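Local coordinates for ALDH21) (PDB 5MZ5), which oxidises succinic semialdehyde to succinate with NADP(+) as the coenzyme, as a tetrameric member of the aldehyde dehydrogenase family in a moss, at residues Pro291-Asp296 and Lys429-Glu434; Glu116-Thr121 and Ala221-Glu226; Ala342-Leu347 and Leu385-Asn390; Tyr98-Val103 and Val152-Glu157. One frame throughout, in Å; residues are numbered along the deposited sequence.

How the contacts relate
Contacts 1 and 3 both reach the branched sheet of the catalytic domain: contact 1 lays helix 428-435 on a buried inner strand, while contact 3 joins helix 333-345 to the partly exposed strand 384-387. Contact 2 is also buried but joins two helices, 115-126 and 219-229, at the side of the coenzyme-binding domain. Contact 4 begins on helix 97-113, which directly precedes helix 115-126 of contact 2, and lies beside subunit interfaces. Chemistry follows place. Contacts 1 and 2 meet through aliphatic carbons, contact 3 adds a lysine-to-threonine hydrogen bond at the surface, and contact 4 packs a lysine shaft and an arginine NH1 against aliphatic side chains, while the charged ends serve other partners.

Contact 1 of 4, residues Pro291-Asp296 and Lys429-Glu434; sequences PCIVDD and KEAVKE
The terminal methyl CD1 of Ile293 lies over helix 428-435, where it meets both the CB of Ala431 and the CG2 branch of Val432. The arrangement belongs to a beta-alpha-beta crossover in the catalytic domain. Helix 428-435 connects the parallel strands 419-425 and 443-447, and between these lie strands 323-329 and 290-294, so the helix passes over the strand that carries Ile293. Backbone hydrogen bonds tie that strand to both of its neighbours, fixing the direction in which the isoleucine projects. CG1 of Ile293 stands anti to the carbonyl carbon (chi1 -66°), and a nearly straight second torsion (chi2 178°) extends CD1 from the sheet to the helix. There CD1 lies 3.9 Å from CB of Ala431, a side chain short enough to let helix and strand come close: the CA atoms of Ile293 and Ala431 are 7.1 Å apart. The CB of Val432 points away from the strand, yet its branching at CB still supplies CG2, which lies 3.8 Å from Ile293 CD1. Tyr425 touches both Ile293 and Ala431, and Met461 touches both Ile293 and Val432, completing a buried apolar cluster. Asp295, just beyond the strand, instead turns to polar partners, Lys453 and Tyr425 OH. Besides its two carbon neighbours, Ile293 CD1 rests against the helix backbone itself, 3.8 Å from Val432 N.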
loop_
_atom_site.group_PDB
_atom_site.type_symbol
_atom_site.label_atom_id
_atom_site.label_comp_id
_atom_site.label_asym_id
_atom_site.label_seq_id
_atom_site.Cartn_x
_atom_site.Cartn_y
_atom_site.Cartn_z
ATOM N N PRO A 291 -4.270 -17.944 26.391
ATOM C CA PRO A 291 -5.556 -18.579 26.693
ATOM C C PRO A 291 -6.299 -19.028 25.409
ATOM O O PRO A 291 -6.017 -18.560 24.307
ATOM C CB PRO A 291 -6.313 -17.455 27.390
ATOM C CG PRO A 291 -5.797 -16.197 26.714
ATOM C CD PRO A 291 -4.443 -16.508 26.104
ATOM N N CYS A 292 -7.292 -19.898 25.566
ATOM C CA CYS A 292 -8.156 -20.313 24.462
ATOM C C CYS A 292 -9.576 -20.416 24.974
ATOM O O CYS A 292 -9.796 -21.002 26.028
ATOM C CB CYS A 292 -7.696 -21.627 23.822
ATOM S SG CYS A 292 -8.598 -22.084 22.310
ATOM N N ILE A 293 -10.528 -19.833 24.228
ATOM C CA ILE A 293 -11.958 -19.913 24.498
ATOM C C ILE A 293 -12.554 -21.004 23.592
ATOM O O ILE A 293 -12.298 -21.007 22.393
ATOM C CB ILE A 293 -12.681 -18.554 24.279
ATOM C CG1 ILE A 293 -12.217 -17.505 25.305
ATOM C CG2 ILE A 293 -14.221 -18.733 24.332
ATOM C CD1 ILE A 293 -12.833 -16.101 25.161
ATOM N N VAL A 294 -13.332 -21.922 24.172
ATOM C CA VAL A 294 -14.062 -22.946 23.435
ATOM C C VAL A 294 -15.548 -22.634 23.663
ATOM O O VAL A 294 -16.081 -22.933 24.724
ATOM C CB VAL A 294 -13.660 -24.413 23.797
ATOM C CG1 VAL A 294 -14.563 -25.440 23.089
ATOM C CG2 VAL A 294 -12.200 -24.665 23.458
ATOM N N ASP A 295 -16.183 -21.951 22.689
ATOM C CA ASP A 295 -17.607 -21.597 22.762
ATOM C C ASP A 295 -18.457 -22.453 21.822
ATOM O O ASP A 295 -19.676 -22.399 21.877
ATOM C CB ASP A 295 -17.823 -20.084 22.508
ATOM C CG ASP A 295 -19.107 -19.530 23.120
ATOM O OD1 ASP A 295 -19.217 -19.504 24.366
ATOM O OD2 ASP A 295 -19.979 -19.085 22.357
ATOM N N ASP A 296 -17.798 -23.260 20.981
ATOM C CA ASP A 296 -18.381 -24.159 19.980
ATOM C C ASP A 296 -17.322 -25.179 19.557
ATOM O O ASP A 296 -16.141 -25.002 19.864
ATOM C CB ASP A 296 -18.821 -23.361 18.714
ATOM C CG ASP A 296 -20.222 -22.774 18.750
ATOM O OD1 ASP A 296 -21.182 -23.533 19.030
ATOM O OD2 ASP A 296 -20.369 -21.581 18.433
ATOM N N LYS A 429 -18.412 -12.534 27.452
ATOM C CA LYS A 429 -17.724 -11.271 27.723
ATOM C C LYS A 429 -16.737 -11.454 28.892
ATOM O O LYS A 429 -15.614 -10.940 28.840
ATOM C CB LYS A 429 -18.736 -10.173 28.082
ATOM C CG LYS A 429 -19.252 -9.388 26.894
ATOM C CD LYS A 429 -20.420 -8.475 27.303
ATOM C CE LYS A 429 -20.545 -7.144 26.576
ATOM N NZ LYS A 429 -21.254 -7.242 25.269
ATOM N N GLU A 430 -17.161 -12.222 29.921
ATOM C CA GLU A 430 -16.367 -12.542 31.106
ATOM C C GLU A 430 -15.198 -13.442 30.765
ATOM O O GLU A 430 -14.131 -13.272 31.343
ATOM C CB GLU A 430 -17.238 -13.164 32.214
ATOM C CG GLU A 430 -18.075 -12.144 32.972
ATOM C CD GLU A 430 -17.323 -11.070 33.739
ATOM O OE1 GLU A 430 -16.348 -11.400 34.453
ATOM O OE2 GLU A 430 -17.727 -9.891 33.637
ATOM N N ALA A 431 -15.391 -14.396 29.830
ATOM C CA ALA A 431 -14.329 -15.290 29.370
ATOM C C ALA A 431 -13.226 -14.461 28.677
ATOM O O ALA A 431 -12.051 -14.709 28.938
ATOM C CB ALA A 431 -14.887 -16.343 28.412
ATOM N N VAL A 432 -13.615 -13.459 27.827
ATOM C CA VAL A 432 -12.691 -12.564 27.120
ATOM C C VAL A 432 -11.888 -11.738 28.145
ATOM O O VAL A 432 -10.667 -11.628 28.025
ATOM C CB VAL A 432 -13.411 -11.660 26.071
ATOM C CG1 VAL A 432 -12.439 -10.651 25.440
ATOM C CG2 VAL A 432 -14.092 -12.501 24.989
ATOM N N LYS A 433 -12.587 -11.189 29.155
ATOM C CA LYS A 433 -12.009 -10.424 30.248
ATOM C C LYS A 433 -10.986 -11.301 31.025
ATOM O O LYS A 433 -9.895 -10.829 31.352
ATOM C CB LYS A 433 -13.123 -9.907 31.180
ATOM C CG LYS A 433 -12.620 -8.946 32.252
ATOM C CD LYS A 433 -13.729 -8.483 33.186
ATOM C CE LYS A 433 -13.172 -7.584 34.256
ATOM N NZ LYS A 433 -14.249 -7.062 35.141
ATOM N N GLU A 434 -11.317 -12.583 31.254
ATOM C CA GLU A 434 -10.419 -13.499 31.939
ATOM C C GLU A 434 -9.198 -13.873 31.085
ATOM O O GLU A 434 -8.107 -14.060 31.631
ATOM C CB GLU A 434 -11.164 -14.737 32.477
ATOM C CG GLU A 434 -10.398 -15.495 33.547
ATOM C CD GLU A 434 -9.831 -14.716 34.722
ATOM O OE1 GLU A 434 -10.332 -13.609 35.031
ATOM O OE2 GLU A 434 -8.892 -15.240 35.360
#

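Contact 2 of 4, residues Glu116-Thr121 and Ala221-Glu226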
loop_
_atom_site.group_PDB
_atom_site.type_symbol
_atom_site.label_atom_id
_atom_site.label_comp_id
_atom_site.label_asym_id
_atom_site.label_seq_id
_atom_site.Cartn_x
_atom_site.Cartn_y
_atom_site.Cartn_z
ATOM N N GLU A 116 17.217 -33.739 6.626
ATOM C CA GLU A 116 17.222 -34.761 7.669
ATOM C C GLU A 116 18.339 -34.573 8.668
ATOM O O GLU A 116 18.093 -34.690 9.865
ATOM C CB GLU A 116 17.215 -36.184 7.076
ATOM C CG GLU A 116 16.867 -37.274 8.094
ATOM C CD GLU A 116 15.563 -37.122 8.867
ATOM O OE1 GLU A 116 15.475 -37.682 9.982
ATOM O OE2 GLU A 116 14.624 -36.467 8.357
ATOM N N GLU A 117 19.552 -34.242 8.183
ATOM C CA GLU A 117 20.717 -33.976 9.027
ATOM C C GLU A 117 20.436 -32.806 9.997
ATOM O O GLU A 117 20.746 -32.915 11.176
ATOM C CB GLU A 117 21.930 -33.667 8.143
ATOM C CG GLU A 117 23.193 -33.281 8.897
ATOM C CD GLU A 117 24.127 -32.365 8.138
ATOM O OE1 GLU A 117 24.977 -31.727 8.798
ATOM O OE2 GLU A 117 24.006 -32.275 6.893
ATOM N N ILE A 118 19.829 -31.708 9.493
ATOM C CA ILE A 118 19.469 -30.533 10.300
ATOM C C ILE A 118 18.395 -30.915 11.330
ATOM O O ILE A 118 18.544 -30.578 12.508
ATOM C CB ILE A 118 19.100 -29.313 9.421
ATOM C CG1 ILE A 118 20.327 -28.834 8.612
ATOM C CG2 ILE A 118 18.561 -28.159 10.276
ATOM C CD1 ILE A 118 19.976 -27.981 7.397
ATOM N N ALA A 119 17.358 -31.673 10.899
ATOM C CA ALA A 119 16.288 -32.163 11.779
ATOM C C ALA A 119 16.850 -33.042 12.920
ATOM O O ALA A 119 16.472 -32.845 14.080
ATOM C CB ALA A 119 15.238 -32.925 10.983
ATOM N N GLN A 120 17.773 -33.965 12.590
ATOM C CA GLN A 120 18.413 -34.853 13.568
ATOM C C GLN A 120 19.230 -34.066 14.603
ATOM O O GLN A 120 19.134 -34.356 15.787
ATOM C CB GLN A 120 19.281 -35.931 12.879
ATOM C CG GLN A 120 18.472 -37.027 12.151
ATOM C CD GLN A 120 17.680 -37.927 13.071
ATOM O OE1 GLN A 120 18.091 -38.233 14.197
ATOM N NE2 GLN A 120 16.530 -38.395 12.604
ATOM N N THR A 121 19.988 -33.046 14.147
ATOM C CA THR A 121 20.792 -32.148 14.982
ATOM C C THR A 121 19.886 -31.347 15.910
ATOM O O THR A 121 20.233 -31.163 17.072
ATOM C CB THR A 121 21.656 -31.229 14.096
ATOM O OG1 THR A 121 22.502 -32.038 13.281
ATOM C CG2 THR A 121 22.509 -30.267 14.905
ATOM N N ALA A 221 22.263 -22.734 14.598
ATOM C CA ALA A 221 22.793 -21.448 14.168
ATOM C C ALA A 221 24.141 -21.623 13.455
ATOM O O ALA A 221 24.415 -20.922 12.486
ATOM C CB ALA A 221 22.951 -20.529 15.353
ATOM N N LEU A 222 24.961 -22.577 13.917
ATOM C CA LEU A 222 26.275 -22.832 13.345
ATOM C C LEU A 222 26.185 -23.490 11.974
ATOM O O LEU A 222 27.057 -23.251 11.148
ATOM C CB LEU A 222 27.187 -23.615 14.318
ATOM C CG LEU A 222 27.603 -22.840 15.601
ATOM C CD1 LEU A 222 28.312 -23.772 16.591
ATOM C CD2 LEU A 222 28.464 -21.599 15.274
ATOM N N ILE A 223 25.112 -24.278 11.728
ATOM C CA ILE A 223 24.808 -24.890 10.438
ATOM C C ILE A 223 24.443 -23.762 9.464
ATOM O O ILE A 223 24.954 -23.767 8.345
ATOM C CB ILE A 223 23.733 -26.025 10.528
ATOM C CG1 ILE A 223 24.302 -27.271 11.267
ATOM C CG2 ILE A 223 23.211 -26.426 9.139
ATOM C CD1 ILE A 223 23.194 -28.353 11.732
ATOM N N LEU A 224 23.652 -22.750 9.913
ATOM C CA LEU A 224 23.334 -21.592 9.054
ATOM C C LEU A 224 24.627 -20.852 8.669
ATOM O O LEU A 224 24.785 -20.494 7.506
ATOM C CB LEU A 224 22.280 -20.623 9.636
ATOM C CG LEU A 224 20.811 -21.086 9.587
ATOM C CD1 LEU A 224 19.906 -20.139 10.393
ATOM C CD2 LEU A 224 20.282 -21.223 8.134
ATOM N N GLY A 225 25.561 -20.764 9.622
ATOM C CA GLY A 225 26.892 -20.183 9.475
ATOM C C GLY A 225 27.720 -20.892 8.426
ATOM O O GLY A 225 28.331 -20.223 7.595
ATOM N N GLU A 226 27.688 -22.254 8.407
ATOM C CA GLU A 226 28.389 -23.086 7.419
ATOM C C GLU A 226 27.837 -22.801 6.025
ATOM O O GLU A 226 28.603 -22.654 5.064
ATOM C CB GLU A 226 28.204 -24.582 7.713
ATOM C CG GLU A 226 28.933 -25.123 8.924
ATOM C CD GLU A 226 28.501 -26.521 9.338
ATOM O OE1 GLU A 226 28.593 -26.820 10.550
ATOM O OE2 GLU A 226 28.059 -27.308 8.468
#
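The carbonyl oxygen of Glu117 is gripped twice by Thr121, a residue that also touches the facing helix. Thr121 OG1 donates to Glu117 O at 2.9 Å, and Thr121 N reaches the same oxygen from the opposite face of its plane, so a threonine hydroxyl is satisfied within its own helix. With OG1 used in this way (chi1 -59°), CG2 is turned outward and meets CD1 of Ile223 tip to tip at 3.8 Å. A serine here would lack CG2 and would probably leave the end of Ile223 with a gap against helix 115-126. The other branch of Ile223 serves Ile118: its CG2 lies 3.8 Å from Ile118 CG1, the two side chains crossing at a slant. Forked isoleucine thus suits this place, one residue covering successive turns of its partner. Beside this apolar patch, the carboxylates of Glu117 and Glu226 approach within 5.4 Å (OE1 to OE2), and Arg114 bridges them with a salt bridge to each, which probably offsets their repulsion. Helix 219-229 follows strand 209-212 of the coenzyme-binding Rossmann-type sheet; around the contact, helices 97-113 and 130-151 pack on Ile118 through Leu111 and Val137, while Tyr40 of strand 38-44 covers Thr121.

Contact 3 of 4, residues Ala342-Leu347 and Leu385-Asn390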
loop_
_atom_site.group_PDB
_atom_site.type_symbol
_atom_site.label_atom_id
_atom_site.label_comp_id
_atom_site.label_asym_id
_atom_site.label_seq_id
_atom_site.Cartn_x
_atom_site.Cartn_y
_atom_site.Cartn_z
ATOM N N ALA A 342 -8.855 -37.631 27.983
ATOM C CA ALA A 342 -8.659 -38.924 27.315
ATOM C C ALA A 342 -7.577 -38.819 26.215
ATOM O O ALA A 342 -6.715 -39.697 26.114
ATOM C CB ALA A 342 -9.973 -39.435 26.721
ATOM N N ALA A 343 -7.586 -37.722 25.441
ATOM C CA ALA A 343 -6.587 -37.496 24.399
ATOM C C ALA A 343 -5.181 -37.214 24.960
ATOM O O ALA A 343 -4.217 -37.721 24.389
ATOM C CB ALA A 343 -7.039 -36.407 23.439
ATOM N N VAL A 344 -5.053 -36.493 26.106
ATOM C CA VAL A 344 -3.715 -36.239 26.686
ATOM C C VAL A 344 -3.116 -37.545 27.220
ATOM O O VAL A 344 -1.895 -37.713 27.145
ATOM C CB VAL A 344 -3.522 -35.040 27.691
ATOM C CG1 VAL A 344 -4.647 -34.015 27.654
ATOM C CG2 VAL A 344 -3.220 -35.488 29.113
ATOM N N LYS A 345 -3.972 -38.471 27.727
ATOM C CA LYS A 345 -3.560 -39.772 28.259
ATOM C C LYS A 345 -2.984 -40.700 27.186
ATOM O O LYS A 345 -2.248 -41.630 27.521
ATOM C CB LYS A 345 -4.717 -40.449 29.027
ATOM C CG LYS A 345 -4.888 -39.871 30.432
ATOM C CD LYS A 345 -6.202 -40.286 31.068
ATOM C CE LYS A 345 -6.024 -40.797 32.478
ATOM N NZ LYS A 345 -5.766 -39.719 33.465
ATOM N N LYS A 346 -3.273 -40.412 25.905
ATOM C CA LYS A 346 -2.816 -41.188 24.752
ATOM C C LYS A 346 -1.490 -40.677 24.186
ATOM O O LYS A 346 -0.886 -41.375 23.360
ATOM C CB LYS A 346 -3.897 -41.193 23.646
ATOM C CG LYS A 346 -5.101 -42.066 23.968
ATOM C CD LYS A 346 -6.165 -41.984 22.874
ATOM C CE LYS A 346 -7.330 -42.914 23.157
ATOM N NZ LYS A 346 -8.141 -43.180 21.940
ATOM N N LEU A 347 -1.046 -39.459 24.610
ATOM C CA LEU A 347 0.164 -38.813 24.104
ATOM C C LEU A 347 1.425 -39.586 24.451
ATOM O O LEU A 347 1.669 -39.859 25.620
ATOM C CB LEU A 347 0.272 -37.338 24.537
ATOM C CG LEU A 347 -0.823 -36.366 24.053
ATOM C CD1 LEU A 347 -0.640 -34.983 24.679
ATOM C CD2 LEU A 347 -0.877 -36.283 22.526
ATOM N N LEU A 385 -6.026 -31.816 40.070
ATOM C CA LEU A 385 -5.224 -32.518 39.079
ATOM C C LEU A 385 -6.093 -33.545 38.345
ATOM O O LEU A 385 -6.649 -34.451 38.977
ATOM C CB LEU A 385 -4.007 -33.177 39.756
ATOM C CG LEU A 385 -2.976 -33.871 38.850
ATOM C CD1 LEU A 385 -2.169 -32.852 38.028
ATOM C CD2 LEU A 385 -2.038 -34.718 39.677
ATOM N N LEU A 386 -6.245 -33.369 37.019
ATOM C CA LEU A 386 -7.060 -34.264 36.192
ATOM C C LEU A 386 -6.252 -35.409 35.599
ATOM O O LEU A 386 -6.791 -36.505 35.420
ATOM C CB LEU A 386 -7.829 -33.505 35.101
ATOM C CG LEU A 386 -8.773 -32.391 35.556
ATOM C CD1 LEU A 386 -9.452 -31.741 34.344
ATOM C CD2 LEU A 386 -9.813 -32.892 36.579
ATOM N N THR A 387 -4.957 -35.150 35.305
ATOM C CA THR A 387 -4.008 -36.129 34.750
ATOM C C THR A 387 -2.573 -35.589 34.842
ATOM O O THR A 387 -2.379 -34.375 34.942
ATOM C CB THR A 387 -4.410 -36.504 33.306
ATOM O OG1 THR A 387 -3.654 -37.634 32.878
ATOM C CG2 THR A 387 -4.278 -35.328 32.318
ATOM N N GLY A 388 -1.598 -36.491 34.787
ATOM C CA GLY A 388 -0.174 -36.167 34.801
ATOM C C GLY A 388 0.341 -35.562 36.087
ATOM O O GLY A 388 -0.095 -35.941 37.177
ATOM N N GLY A 389 1.284 -34.633 35.950
ATOM C CA GLY A 389 1.898 -33.946 37.088
ATOM C C GLY A 389 3.134 -34.607 37.680
ATOM O O GLY A 389 3.715 -34.072 38.631
ATOM N N ASN A 390 3.545 -35.774 37.144
ATOM C CA ASN A 390 4.727 -36.483 37.640
ATOM C C ASN A 390 5.972 -36.211 36.799
ATOM O O ASN A 390 5.880 -36.019 35.576
ATOM C CB ASN A 390 4.484 -37.987 37.772
ATOM C CG ASN A 390 3.351 -38.365 38.710
ATOM O OD1 ASN A 390 2.423 -39.075 38.336
ATOM N ND2 ASN A 390 3.404 -37.930 39.952
#
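Lys345, near the end of helix 333-345, and Thr387, at the end of strand 384-387, bring their backbones nearest, with CA atoms 7.5 Å apart. Beyond Thr387 the chain turns through two glycines with positive phi, Gly388 (66°) and Gly389 (89°). A side chain on Gly389 would be jammed against the preceding carbonyl oxygen and crowded by Leu385 CD1. Thr387 itself points toward the helix and offers a different branch to each of two neighbours. Its OG1, placed anti to the backbone N (chi1 -169°), accepts a hydrogen bond of 3.0 Å from Lys345 NZ. The lysine bends in its outer torsions to bring the ammonium back, and its CG also passes 3.5 Å from Thr387 OG1. In the catalytic domain, strand 384-387 runs antiparallel to strand 395-402, where Val400 touches both Thr387 and Val344. Helix 301-313 packs against helix 333-345, its Ile309 and Phe313 touching Val344. Valine therefore suits the buried position and lysine the exposed one next to it in the sequence. Val344 CG2 and Thr387 CG2 are modelled unusually close, so the exact fit of these methyls is doubtful. With an alanine in place of Thr387, Lys345 NZ would probably lose its acceptor on this strand and be freer to swing. Lys345 also touches a neighbouring molecule of the crystal, which may influence its pose.

Contact 4 of 4, residues Tyr98-Val103 and Val152-Glu157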
loop_
_atom_site.group_PDB
_atom_site.type_symbol
_atom_site.label_atom_id
_atom_site.label_comp_id
_atom_site.label_asym_id
_atom_site.label_seq_id
_atom_site.Cartn_x
_atom_site.Cartn_y
_atom_site.Cartn_z
ATOM N N TYR A 98 18.731 -8.366 -6.215
ATOM C CA TYR A 98 18.867 -9.721 -6.757
ATOM C C TYR A 98 20.023 -10.488 -6.079
ATOM O O TYR A 98 19.978 -11.714 -6.024
ATOM C CB TYR A 98 19.044 -9.699 -8.306
ATOM C CG TYR A 98 20.388 -9.153 -8.752
ATOM C CD1 TYR A 98 20.593 -7.781 -8.898
ATOM C CD2 TYR A 98 21.478 -9.999 -8.947
ATOM C CE1 TYR A 98 21.847 -7.265 -9.222
ATOM C CE2 TYR A 98 22.740 -9.494 -9.283
ATOM C CZ TYR A 98 22.915 -8.125 -9.422
ATOM O OH TYR A 98 24.143 -7.611 -9.775
ATOM N N GLU A 99 21.059 -9.773 -5.590
ATOM C CA GLU A 99 22.190 -10.397 -4.886
ATOM C C GLU A 99 21.754 -10.844 -3.507
ATOM O O GLU A 99 22.118 -11.939 -3.093
ATOM C CB GLU A 99 23.409 -9.455 -4.789
ATOM C CG GLU A 99 24.049 -9.168 -6.130
ATOM C CD GLU A 99 25.286 -8.292 -6.086
ATOM O OE1 GLU A 99 26.345 -8.757 -6.568
ATOM O OE2 GLU A 99 25.209 -7.155 -5.563
ATOM N N ARG A 100 20.953 -10.012 -2.808
ATOM C CA ARG A 100 20.397 -10.342 -1.486
ATOM C C ARG A 100 19.468 -11.552 -1.641
ATOM O O ARG A 100 19.563 -12.488 -0.853
ATOM C CB ARG A 100 19.657 -9.149 -0.850
ATOM C CG ARG A 100 20.551 -7.940 -0.599
ATOM C CD ARG A 100 19.875 -6.889 0.267
ATOM N NE ARG A 100 18.549 -6.491 -0.217
ATOM C CZ ARG A 100 18.319 -5.479 -1.051
ATOM N NH1 ARG A 100 17.083 -5.185 -1.418
ATOM N NH2 ARG A 100 19.326 -4.740 -1.506
ATOM N N LYS A 101 18.649 -11.566 -2.724
ATOM C CA LYS A 101 17.758 -12.674 -3.060
ATOM C C LYS A 101 18.536 -13.969 -3.308
ATOM O O LYS A 101 18.123 -15.022 -2.821
ATOM C CB LYS A 101 16.924 -12.334 -4.301
ATOM C CG LYS A 101 15.789 -13.329 -4.554
ATOM C CD LYS A 101 15.030 -13.012 -5.821
ATOM C CE LYS A 101 13.786 -13.861 -5.893
ATOM N NZ LYS A 101 13.253 -13.941 -7.269
ATOM N N ALA A 102 19.625 -13.898 -4.108
ATOM C CA ALA A 102 20.469 -15.046 -4.439
ATOM C C ALA A 102 21.060 -15.696 -3.176
ATOM O O ALA A 102 21.104 -16.925 -3.110
ATOM C CB ALA A 102 21.576 -14.651 -5.422
ATOM N N VAL A 103 21.468 -14.885 -2.167
ATOM C CA VAL A 103 21.996 -15.398 -0.888
ATOM C C VAL A 103 20.896 -16.248 -0.214
ATOM O O VAL A 103 21.137 -17.403 0.149
ATOM C CB VAL A 103 22.490 -14.278 0.087
ATOM C CG1 VAL A 103 22.908 -14.860 1.442
ATOM C CG2 VAL A 103 23.619 -13.448 -0.522
ATOM N N VAL A 152 13.431 -8.404 -2.904
ATOM C CA VAL A 152 13.229 -7.724 -4.191
ATOM C C VAL A 152 11.931 -6.898 -4.201
ATOM O O VAL A 152 11.525 -6.420 -5.251
ATOM C CB VAL A 152 13.335 -8.697 -5.414
ATOM C CG1 VAL A 152 14.766 -9.181 -5.620
ATOM C CG2 VAL A 152 12.360 -9.884 -5.303
ATOM N N ARG A 153 11.314 -6.690 -3.027
ATOM C CA ARG A 153 10.046 -5.966 -2.880
ATOM C C ARG A 153 10.071 -4.873 -1.834
ATOM O O ARG A 153 9.023 -4.562 -1.266
ATOM C CB ARG A 153 8.926 -6.943 -2.494
ATOM C CG ARG A 153 8.338 -7.605 -3.672
ATOM C CD ARG A 153 7.481 -8.813 -3.309
ATOM N NE ARG A 153 6.988 -9.347 -4.569
ATOM C CZ ARG A 153 7.658 -10.208 -5.319
ATOM N NH1 ARG A 153 8.779 -10.761 -4.865
ATOM N NH2 ARG A 153 7.192 -10.559 -6.512
ATOM N N ILE A 154 11.237 -4.286 -1.566
ATOM C CA ILE A 154 11.295 -3.179 -0.611
ATOM C C ILE A 154 10.903 -1.920 -1.407
ATOM O O ILE A 154 11.721 -1.328 -2.110
ATOM C CB ILE A 154 12.656 -3.056 0.132
ATOM C CG1 ILE A 154 13.047 -4.412 0.780
ATOM C CG2 ILE A 154 12.586 -1.899 1.184
ATOM C CD1 ILE A 154 14.478 -4.518 1.244
ATOM N N TYR A 155 9.645 -1.568 -1.322
ATOM C CA TYR A 155 9.070 -0.425 -2.023
ATOM C C TYR A 155 9.185 0.853 -1.231
ATOM O O TYR A 155 9.252 0.847 0.004
ATOM C CB TYR A 155 7.586 -0.686 -2.381
ATOM C CG TYR A 155 7.377 -1.886 -3.276
ATOM C CD1 TYR A 155 8.090 -2.027 -4.463
ATOM C CD2 TYR A 155 6.473 -2.890 -2.934
ATOM C CE1 TYR A 155 7.898 -3.128 -5.298
ATOM C CE2 TYR A 155 6.258 -3.988 -3.772
ATOM C CZ TYR A 155 6.975 -4.102 -4.953
ATOM O OH TYR A 155 6.804 -5.191 -5.774
ATOM N N GLY A 156 9.227 1.945 -1.960
ATOM C CA GLY A 156 9.221 3.269 -1.378
ATOM C C GLY A 156 7.992 3.993 -1.890
ATOM O O GLY A 156 7.189 3.421 -2.633
ATOM N N GLU A 157 7.840 5.247 -1.515
ATOM C CA GLU A 157 6.686 6.014 -1.978
ATOM C C GLU A 157 7.117 7.252 -2.727
ATOM O O GLU A 157 8.134 7.857 -2.413
ATOM C CB GLU A 157 5.845 6.529 -0.790
ATOM C CG GLU A 157 5.383 5.558 0.282
ATOM C CD GLU A 157 4.530 6.312 1.290
ATOM O OE1 GLU A 157 5.097 6.853 2.272
ATOM O OE2 GLU A 157 3.314 6.465 1.024
#
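Tyr98 begins the contact with its backbone: its N lies 4.1 Å from CG1 of Val152, while the ring is directed to another side. Two residues along helix 97-113, Arg100 points toward the other segment. Its NH1 stands 3.8 Å from Ile154 CD1, with the methyl placed obliquely to the guanidinium and the two side chains crossing at about a right angle. A bend at chi3 (-52°) turns this end aside, and polar bonds hold it: NH1 to Ser151 O and NE to Ala204 O. Lys101 comes next, with CG anti to the backbone N (chi1 -169°) and the chain beyond it extended. Its aliphatic shaft passes Val152 at a slant, CD lying 3.8 Å from Val152 CG1 and CB 4.0 Å from that same methyl. The valine, buried and branched at CB, gives the shaft a compact apolar surface. Residues 152-157 lead from helix 130-151 into strand 156-160 of the oligomerisation sheet, which continues as an antiparallel ladder with a strand of another subunit of the tetramer. Lys101 NZ and Arg153 both form salt bridges to Glu149 of a different neighbouring subunit. Long charged side chains therefore do double duty: the lysine packs helix against linker with its carbons and the arginine with NH1 of its charged end, while their polar groups bind main-chain carbonyls or tie this subunit to the next.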